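Putative peptidoglycan-binding/hydrolysing protein (Peptoclostridium difficile, PDB 5TV7) probably binds bacterial peptidoglycan and may take part in its hydrolysis, and binds glutamine hydroxamate in a pocket. Local coordinates at residues A[24-37]-A[69-83]. Sequence-based numbering, arbitrary orientation.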
loop_
_atom_site.group_PDB
_atom_site.type_symbol
_atom_site.label_atom_id
_atom_site.label_comp_id
_atom_site.label_asym_id
_atom_site.label_seq_id
_atom_site.Cartn_x
_atom_site.Cartn_y
_atom_site.Cartn_z
ATOM N N PHE A 24 -9.641 -10.550 -3.368
ATOM C CA PHE A 24 -9.674 -9.095 -3.623
ATOM C C PHE A 24 -9.796 -8.260 -2.334
ATOM O O PHE A 24 -9.843 -7.033 -2.379
ATOM C CB PHE A 24 -10.786 -8.742 -4.599
ATOM C CG PHE A 24 -10.561 -9.273 -5.985
ATOM C CD1 PHE A 24 -9.843 -8.534 -6.918
ATOM C CD2 PHE A 24 -11.072 -10.507 -6.369
ATOM C CE1 PHE A 24 -9.635 -9.016 -8.203
ATOM C CE2 PHE A 24 -10.868 -10.993 -7.656
ATOM C CZ PHE A 24 -10.156 -10.243 -8.576
ATOM N N THR A 25 -9.823 -8.933 -1.188
ATOM C CA THR A 25 -9.923 -8.269 0.104
ATOM C C THR A 25 -8.586 -8.340 0.819
ATOM O O THR A 25 -7.973 -9.391 0.848
ATOM C CB THR A 25 -11.008 -8.950 0.955
ATOM O OG1 THR A 25 -12.261 -8.837 0.276
ATOM C CG2 THR A 25 -11.114 -8.324 2.341
ATOM N N LEU A 26 -8.125 -7.220 1.384
ATOM C CA LEU A 26 -6.865 -7.213 2.127
ATOM C C LEU A 26 -7.153 -6.942 3.596
ATOM O O LEU A 26 -7.493 -5.818 3.982
ATOM C CB LEU A 26 -5.868 -6.180 1.578
ATOM C CG LEU A 26 -4.454 -6.329 2.152
ATOM C CD1 LEU A 26 -3.783 -7.621 1.663
ATOM C CD2 LEU A 26 -3.596 -5.125 1.796
ATOM N N SER A 27 -6.987 -7.976 4.411
ATOM C CA SER A 27 -7.254 -7.899 5.829
ATOM C C SER A 27 -5.997 -7.985 6.654
ATOM O O SER A 27 -5.023 -8.597 6.247
ATOM C CB SER A 27 -8.204 -9.025 6.226
ATOM O OG SER A 27 -9.438 -8.863 5.554
ATOM N N GLY A 28 -6.049 -7.390 7.838
ATOM C CA GLY A 28 -4.907 -7.361 8.734
ATOM C C GLY A 28 -5.159 -6.405 9.873
ATOM O O GLY A 28 -6.309 -6.042 10.141
ATOM N N TYR A 29 -4.088 -5.980 10.533
ATOM C CA TYR A 29 -4.189 -5.091 11.685
ATOM C C TYR A 29 -3.407 -3.790 11.505
ATOM O O TYR A 29 -2.306 -3.782 10.942
ATOM C CB TYR A 29 -3.715 -5.833 12.942
ATOM C CG TYR A 29 -4.635 -6.973 13.305
ATOM C CD1 TYR A 29 -4.498 -8.229 12.708
ATOM C CD2 TYR A 29 -5.675 -6.787 14.213
ATOM C CE1 TYR A 29 -5.361 -9.269 13.024
ATOM C CE2 TYR A 29 -6.544 -7.821 14.535
ATOM C CZ TYR A 29 -6.381 -9.058 13.938
ATOM O OH TYR A 29 -7.245 -10.077 14.254
ATOM N N ILE A 30 -3.997 -2.693 11.976
ATOM C CA ILE A 30 -3.372 -1.382 11.941
ATOM C C ILE A 30 -2.698 -1.179 13.283
ATOM O O ILE A 30 -3.315 -1.366 14.332
ATOM C CB ILE A 30 -4.395 -0.240 11.739
ATOM C CG1 ILE A 30 -5.187 -0.439 10.443
ATOM C CG2 ILE A 30 -3.686 1.117 11.719
ATOM C CD1 ILE A 30 -6.299 0.581 10.249
ATOM N N TYR A 31 -1.427 -0.805 13.240
ATOM C CA TYR A 31 -0.633 -0.540 14.426
ATOM C C TYR A 31 -0.059 0.851 14.326
ATOM O O TYR A 31 0.044 1.412 13.237
ATOM C CB TYR A 31 0.568 -1.495 14.487
ATOM C CG TYR A 31 0.228 -2.943 14.691
ATOM C CD1 TYR A 31 0.049 -3.453 15.977
ATOM C CD2 TYR A 31 0.103 -3.816 13.608
ATOM C CE1 TYR A 31 -0.255 -4.787 16.181
ATOM C CE2 TYR A 31 -0.202 -5.153 13.806
ATOM C CZ TYR A 31 -0.384 -5.629 15.092
ATOM O OH TYR A 31 -0.692 -6.946 15.310
ATOM N N THR A 32 0.300 1.410 15.472
ATOM C CA THR A 32 1.035 2.653 15.506
ATOM C C THR A 32 2.483 2.169 15.536
ATOM O O THR A 32 2.749 1.023 15.941
ATOM C CB THR A 32 0.734 3.487 16.759
ATOM O OG1 THR A 32 1.009 2.705 17.923
ATOM C CG2 THR A 32 -0.728 3.933 16.776
ATOM N N TYR A 33 3.410 3.022 15.109
ATOM C CA TYR A 33 4.824 2.665 15.099
ATOM C C TYR A 33 5.292 2.172 16.478
ATOM O O TYR A 33 5.983 1.159 16.571
ATOM C CB TYR A 33 5.667 3.844 14.598
ATOM C CG TYR A 33 7.164 3.628 14.639
ATOM C CD1 TYR A 33 7.759 2.602 13.909
ATOM C CD2 TYR A 33 7.993 4.481 15.370
ATOM C CE1 TYR A 33 9.132 2.409 13.933
ATOM C CE2 TYR A 33 9.369 4.298 15.404
ATOM C CZ TYR A 33 9.934 3.264 14.682
ATOM O OH TYR A 33 11.297 3.084 14.707
ATOM N N GLU A 34 4.882 2.858 17.542
ATOM C CA GLU A 34 5.286 2.431 18.887
ATOM C C GLU A 34 4.649 1.095 19.314
ATOM O O GLU A 34 5.268 0.333 20.051
ATOM C CB GLU A 34 5.049 3.527 19.934
ATOM C CG GLU A 34 3.614 4.002 20.097
ATOM C CD GLU A 34 3.458 4.997 21.238
ATOM O OE1 GLU A 34 4.421 5.197 22.014
ATOM O OE2 GLU A 34 2.358 5.574 21.369
ATOM N N ASN A 35 3.442 0.800 18.832
ATOM C CA ASN A 35 2.760 -0.469 19.177
ATOM C C ASN A 35 3.059 -1.625 18.226
ATOM O O ASN A 35 2.813 -2.782 18.569
ATOM C CB ASN A 35 1.238 -0.279 19.215
ATOM C CG ASN A 35 0.784 0.668 20.307
ATOM O OD1 ASN A 35 -0.193 1.395 20.138
ATOM N ND2 ASN A 35 1.494 0.675 21.428
ATOM N N ALA A 36 3.574 -1.316 17.038
ATOM C CA ALA A 36 3.815 -2.343 16.019
ATOM C C ALA A 36 4.804 -3.419 16.451
ATOM O O ALA A 36 5.680 -3.158 17.278
ATOM C CB ALA A 36 4.295 -1.702 14.718
ATOM N N PRO A 37 4.659 -4.645 15.896
ATOM C CA PRO A 37 5.640 -5.688 16.198
ATOM C C PRO A 37 7.020 -5.195 15.779
ATOM O O PRO A 37 7.132 -4.416 14.822
ATOM C CB PRO A 37 5.190 -6.870 15.331
ATOM C CG PRO A 37 3.743 -6.631 15.067
ATOM C CD PRO A 37 3.565 -5.144 15.038
ATOM N N LEU A 69 4.755 -13.083 10.343
ATOM C CA LEU A 69 5.223 -12.644 11.660
ATOM C C LEU A 69 5.162 -13.856 12.585
ATOM O O LEU A 69 4.143 -14.548 12.639
ATOM C CB LEU A 69 4.365 -11.499 12.203
ATOM C CG LEU A 69 4.388 -10.191 11.402
ATOM C CD1 LEU A 69 3.445 -9.172 12.026
ATOM C CD2 LEU A 69 5.803 -9.629 11.295
HETATM N N MSE A 70 6.246 -14.103 13.315
HETATM C CA MSE A 70 6.330 -15.286 14.180
HETATM C C MSE A 70 5.513 -15.166 15.442
HETATM O O MSE A 70 4.711 -16.057 15.743
HETATM C CB MSE A 70 7.800 -15.584 14.512
HETATM C CG MSE A 70 8.103 -17.078 14.411
HETATM SE SE MSE A 70 8.287 -17.619 12.522
HETATM C CE MSE A 70 10.254 -17.677 12.394
ATOM N N ASN A 71 5.702 -14.074 16.183
ATOM C CA ASN A 71 5.000 -13.854 17.455
ATOM C C ASN A 71 4.319 -12.486 17.502
ATOM O O ASN A 71 4.751 -11.590 18.228
ATOM C CB ASN A 71 5.985 -13.997 18.624
ATOM C CG ASN A 71 6.612 -15.379 18.700
ATOM O OD1 ASN A 71 5.970 -16.389 18.404
ATOM N ND2 ASN A 71 7.868 -15.431 19.124
ATOM N N GLU A 72 3.247 -12.346 16.723
ATOM C CA GLU A 72 2.468 -11.107 16.649
ATOM C C GLU A 72 1.250 -11.194 17.568
ATOM O O GLU A 72 0.506 -12.179 17.517
ATOM C CB GLU A 72 1.982 -10.879 15.210
ATOM C CG GLU A 72 1.171 -9.599 14.992
ATOM C CD GLU A 72 0.533 -9.509 13.607
ATOM O OE1 GLU A 72 -0.004 -8.432 13.266
ATOM O OE2 GLU A 72 0.568 -10.507 12.853
ATOM N N ASP A 73 1.054 -10.179 18.413
ATOM C CA ASP A 73 -0.143 -10.120 19.255
ATOM C C ASP A 73 -1.046 -9.034 18.655
ATOM O O ASP A 73 -0.665 -7.864 18.535
ATOM C CB ASP A 73 0.163 -9.908 20.758
ATOM C CG ASP A 73 0.728 -8.529 21.078
ATOM O OD1 ASP A 73 1.477 -7.959 20.252
ATOM O OD2 ASP A 73 0.433 -8.029 22.186
ATOM N N ASN A 74 -2.235 -9.457 18.248
ATOM C CA ASN A 74 -3.198 -8.577 17.598
ATOM C C ASN A 74 -3.845 -7.582 18.564
ATOM O O ASN A 74 -4.407 -6.578 18.121
ATOM C CB ASN A 74 -4.277 -9.429 16.933
ATOM C CG ASN A 74 -3.697 -10.528 16.059
ATOM O OD1 ASN A 74 -2.503 -10.523 15.739
ATOM N ND2 ASN A 74 -4.535 -11.488 15.685
ATOM N N SER A 75 -3.756 -7.856 19.870
ATOM C CA SER A 75 -4.339 -6.982 20.904
ATOM C C SER A 75 -3.867 -5.525 20.815
ATOM O O SER A 75 -4.648 -4.605 21.068
ATOM C CB SER A 75 -4.058 -7.538 22.312
ATOM O OG SER A 75 -2.666 -7.631 22.572
ATOM N N LYS A 76 -2.601 -5.321 20.449
ATOM C CA LYS A 76 -2.036 -3.972 20.315
ATOM C C LYS A 76 -2.501 -3.265 19.033
ATOM O O LYS A 76 -2.312 -2.053 18.894
ATOM C CB LYS A 76 -0.504 -4.028 20.337
ATOM C CG LYS A 76 0.082 -4.637 21.605
ATOM C CD LYS A 76 1.602 -4.747 21.545
ATOM C CE LYS A 76 2.306 -3.406 21.707
ATOM N NZ LYS A 76 2.119 -2.817 23.064
ATOM N N GLY A 77 -3.094 -4.023 18.106
ATOM C CA GLY A 77 -3.564 -3.475 16.832
ATOM C C GLY A 77 -5.067 -3.357 16.688
ATOM O O GLY A 77 -5.822 -3.632 17.621
ATOM N N VAL A 78 -5.487 -2.932 15.500
ATOM C CA VAL A 78 -6.895 -2.738 15.165
ATOM C C VAL A 78 -7.178 -3.409 13.829
ATOM O O VAL A 78 -6.542 -3.081 12.829
ATOM C CB VAL A 78 -7.228 -1.237 15.051
ATOM C CG1 VAL A 78 -8.674 -1.037 14.611
ATOM C CG2 VAL A 78 -6.962 -0.531 16.376
ATOM N N TYR A 79 -8.145 -4.321 13.804
ATOM C CA TYR A 79 -8.476 -5.050 12.580
ATOM C C TYR A 79 -9.055 -4.123 11.513
ATOM O O TYR A 79 -9.811 -3.202 11.822
ATOM C CB TYR A 79 -9.439 -6.214 12.868
ATOM C CG TYR A 79 -9.709 -7.104 11.670
ATOM C CD1 TYR A 79 -8.820 -8.113 11.312
ATOM C CD2 TYR A 79 -10.857 -6.939 10.897
ATOM C CE1 TYR A 79 -9.057 -8.926 10.211
ATOM C CE2 TYR A 79 -11.106 -7.745 9.793
ATOM C CZ TYR A 79 -10.208 -8.737 9.456
ATOM O OH TYR A 79 -10.464 -9.542 8.370
ATOM N N ALA A 80 -8.638 -4.345 10.269
ATOM C CA ALA A 80 -9.122 -3.588 9.119
ATOM C C ALA A 80 -9.152 -4.504 7.908
ATOM O O ALA A 80 -8.315 -5.392 7.776
ATOM C CB ALA A 80 -8.246 -2.372 8.852
ATOM N N SER A 81 -10.129 -4.281 7.040
ATOM C CA SER A 81 -10.332 -5.076 5.840
ATOM C C SER A 81 -10.561 -4.119 4.653
ATOM O O SER A 81 -11.542 -3.380 4.632
ATOM C CB SER A 81 -11.532 -5.993 6.065
ATOM O OG SER A 81 -11.764 -6.828 4.955
ATOM N N TYR A 82 -9.644 -4.126 3.683
ATOM C CA TYR A 82 -9.719 -3.207 2.538
ATOM C C TYR A 82 -10.102 -3.863 1.231
ATOM O O TYR A 82 -9.634 -4.958 0.911
ATOM C CB TYR A 82 -8.365 -2.532 2.291
ATOM C CG TYR A 82 -7.823 -1.723 3.434
ATOM C CD1 TYR A 82 -8.336 -0.470 3.726
ATOM C CD2 TYR A 82 -6.750 -2.184 4.193
ATOM C CE1 TYR A 82 -7.822 0.296 4.761
ATOM C CE2 TYR A 82 -6.227 -1.427 5.239
ATOM C CZ TYR A 82 -6.769 -0.188 5.517
ATOM O OH TYR A 82 -6.260 0.565 6.549
ATOM N N THR A 83 -10.911 -3.150 0.458
ATOM C CA THR A 83 -11.294 -3.539 -0.900
ATOM C C THR A 83 -11.069 -2.300 -1.771
ATOM O O THR A 83 -10.891 -1.205 -1.253
ATOM C CB THR A 83 -12.742 -4.015 -0.992
ATOM O OG1 THR A 83 -13.605 -3.031 -0.419
ATOM C CG2 THR A 83 -12.924 -5.333 -0.242
#
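Strands 26-32 and 78-83 run antiparallel with a marked twist, their directions 136° apart, and are joined by three hydrogen-bonded pairs: Leu26 with Tyr82, Gly28 with Ala80 and Ile30 with Val78. Each pair carries two N-H to O=C bonds; in the first, Leu26 N to Tyr82 O (2.8 Å) is nearly straight. Between them lie the non-hydrogen-bonded pairs Ser27-Ser81 and Tyr29-Tyr79, where CA-H groups also lean on carbonyl oxygens. The pairing illustrates how alternation gives a strand pair two unlike faces. On the face bearing Ser27 and Tyr29, the hydroxyls Ser27 OG and Ser81 OG share a hydrogen bond of 3.1 Å, while the Tyr79 ring passes alongside Gly28 O, with Tyr79 CD1 3.5 Å from it, and brings its OH beside Ser27.

Tyr79 CG stands anti to the backbone N (chi1 -174°), which sets the edge of its ring against one face of Tyr29, a T-shaped pair with planes at 71°. The opposite face of Tyr29 receives Asn74 CB in a CH-pi contact, 3.8 Å from the ring centroid, so the tyrosine is sandwiched between strand and preceding turn. In the five-stranded antiparallel sheet these are neighbouring inner strands: 60-64 flanks 26-32 on its far side, and 92-96 flanks 78-87. On the other face Ile30 CD1 packs on Ala80 CB (3.8 Å) and crosses the end of Tyr82, whose ring also meets Phe62 and, with Leu26, helix 116-127.

Past the last bridged pair, the extended chain of Glu72, in the loop ahead of strand 78-83, brings OE1 to Tyr31 OH, which donates a 2.6 Å hydrogen bond on the anti side of the carboxylate. Pro37 CD lies over the centre of the Tyr31 ring, and its CG touches both Glu72 CG and Leu69 CD1.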